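Local coordinates for EscD/YscD/HrpQ family type III secretion system inner membrane ring protein (Pseudomonas aeruginosa, PDB 6UID) that probably forms part of the inner-membrane ring of the type III secretion basal body, its cytosolic domain meeting the sorting platform, at residues V47-E52 and L93-C98. Sequence-based numbering, arbitrary orientation. Where two conformers were deposited one is given.
Sequences VHLVLE and LRWTFC. Unlike the reference sequence in segment 93-98: Thr96 (reference Ala).
His48 meets the first residue of strand 93-98, its CD2 coming 4.2 Å from CB of Leu93. The ring is fixed by its two nitrogens: NE2 is hydrogen-bonded to the carbonyl of Cys90, just ahead of that strand, and ND1 to the backbone N of Ala45. His48 and Leu49 both face Leu28 in strand 24-29, which makes a classic beta bulge, and both therefore turn their side chains toward strand 93-98. Leu49 touches both Leu93 and Trp95: with CG anti to its backbone N (chi1 -179°), it sets CD2 at 3.9 Å from CD2 of Leu93 and at 3.5 Å from NE1 of Trp95. The same methyl also meets the six-membered part of the indole, at 3.9 Å from Trp95 CZ2. Two residues on, the Leu51 and Trp95 side chains run toward each other from opposite directions, Leu51 CD1 lying 3.8 Å from Trp95 CH2. With CG of Trp95 between its backbone N and carbonyl carbon (chi1 63°), the indole is directed toward strand 49-54, and its length lets it meet both leucines. No hydrogen bond joins the segments; with strand axes 11.6 Å apart and nearly parallel (17°), side chains alone bridge the gap. This is the face-to-face packing of a beta sandwich, consistent with the SMAD-FHA clan: strand 49-54 runs between strands 24-29 and 57-63 in one sheet, and strand 93-98 between strands 5-9 and 88-90 in the other.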
# COMPACT_ATOMS: atom_id res chain seq x y z
N VAL A 47 -9.42 2.92 -9.39
CA VAL A 47 -8.42 3.64 -8.61
C VAL A 47 -8.56 3.15 -7.18
O VAL A 47 -9.55 3.45 -6.49
CB VAL A 47 -8.55 5.16 -8.70
CG1 VAL A 47 -7.48 5.85 -7.87
CG2 VAL A 47 -8.43 5.61 -10.16
N HIS A 48 -7.58 2.38 -6.73
CA HIS A 48 -7.63 1.71 -5.45
C HIS A 48 -6.97 2.51 -4.33
O HIS A 48 -7.44 2.48 -3.19
CB HIS A 48 -6.92 0.36 -5.59
CG HIS A 48 -7.22 -0.60 -4.48
ND1 HIS A 48 -8.39 -1.32 -4.43
CD2 HIS A 48 -6.51 -0.94 -3.39
CE1 HIS A 48 -8.39 -2.05 -3.32
NE2 HIS A 48 -7.26 -1.84 -2.68
N LEU A 49 -5.88 3.20 -4.64
CA LEU A 49 -5.07 3.91 -3.66
C LEU A 49 -4.37 5.06 -4.38
O LEU A 49 -3.92 4.89 -5.52
CB LEU A 49 -4.05 2.95 -3.06
CG LEU A 49 -3.11 3.48 -1.98
CD1 LEU A 49 -3.90 3.92 -0.78
CD2 LEU A 49 -2.09 2.40 -1.60
N VAL A 50 -4.32 6.23 -3.75
CA VAL A 50 -3.64 7.39 -4.30
C VAL A 50 -2.68 7.90 -3.25
O VAL A 50 -3.08 8.15 -2.10
CB VAL A 50 -4.61 8.51 -4.71
CG1 VAL A 50 -3.86 9.63 -5.40
CG2 VAL A 50 -5.66 7.98 -5.63
N LEU A 51 -1.43 8.07 -3.64
CA LEU A 51 -0.36 8.59 -2.82
C LEU A 51 0.20 9.87 -3.43
O LEU A 51 0.11 10.11 -4.64
CB LEU A 51 0.80 7.59 -2.77
CG LEU A 51 0.43 6.16 -2.39
CD1 LEU A 51 1.64 5.26 -2.58
CD2 LEU A 51 -0.08 6.11 -0.97
N GLU A 52 0.83 10.69 -2.58
CA GLU A 52 1.61 11.84 -3.01
C GLU A 52 3.03 11.59 -2.56
O GLU A 52 3.28 11.38 -1.36
CB GLU A 52 1.07 13.13 -2.40
CG GLU A 52 1.84 14.38 -2.86
N LEU A 93 -4.54 -5.34 -1.41
CA LEU A 93 -3.20 -4.86 -1.75
C LEU A 93 -2.30 -4.86 -0.52
O LEU A 93 -2.67 -4.34 0.55
CB LEU A 93 -3.29 -3.44 -2.28
CG LEU A 93 -1.97 -2.75 -2.59
CD1 LEU A 93 -1.26 -3.43 -3.72
CD2 LEU A 93 -2.23 -1.29 -2.89
N ARG A 94 -1.12 -5.47 -0.66
CA ARG A 94 -0.07 -5.41 0.36
C ARG A 94 1.19 -4.86 -0.29
O ARG A 94 1.60 -5.32 -1.36
CB ARG A 94 0.20 -6.79 0.96
CG ARG A 94 -1.04 -7.47 1.53
CD ARG A 94 -0.81 -8.10 2.92
NE ARG A 94 0.01 -9.31 2.89
CZ ARG A 94 0.23 -10.09 3.96
NH1 ARG A 94 0.99 -11.17 3.82
NH2 ARG A 94 -0.31 -9.80 5.16
N TRP A 95 1.80 -3.87 0.35
CA TRP A 95 2.95 -3.20 -0.25
C TRP A 95 3.82 -2.59 0.83
O TRP A 95 3.41 -2.44 1.99
CB TRP A 95 2.49 -2.11 -1.23
CG TRP A 95 1.70 -0.97 -0.63
CD1 TRP A 95 0.39 -0.98 -0.26
CD2 TRP A 95 2.17 0.35 -0.37
NE1 TRP A 95 0.02 0.25 0.20
CE2 TRP A 95 1.10 1.09 0.14
CE3 TRP A 95 3.41 0.98 -0.53
CZ2 TRP A 95 1.22 2.43 0.50
CZ3 TRP A 95 3.53 2.32 -0.19
CH2 TRP A 95 2.45 3.03 0.36
N THR A 96 5.04 -2.22 0.45
CA THR A 96 5.88 -1.39 1.28
C THR A 96 6.72 -0.50 0.39
O THR A 96 6.78 -0.69 -0.83
CB THR A 96 6.77 -2.23 2.20
OG1 THR A 96 7.25 -1.37 3.25
CG2 THR A 96 7.90 -2.83 1.41
N PHE A 97 7.40 0.46 0.98
CA PHE A 97 8.27 1.34 0.23
C PHE A 97 9.53 1.61 1.03
O PHE A 97 9.54 1.46 2.26
CB PHE A 97 7.56 2.66 -0.17
CG PHE A 97 7.42 3.65 0.96
CD1 PHE A 97 6.39 3.51 1.86
CD2 PHE A 97 8.32 4.68 1.11
CE1 PHE A 97 6.27 4.43 2.93
CE2 PHE A 97 8.22 5.57 2.15
CZ PHE A 97 7.19 5.45 3.05
N CYS A 98 10.57 2.05 0.34
CA CYS A 98 11.78 2.49 1.02
C CYS A 98 12.66 3.32 0.11
O CYS A 98 12.38 3.50 -1.08
CB CYS A 98 12.57 1.32 1.62
SG CYS A 98 13.33 0.22 0.42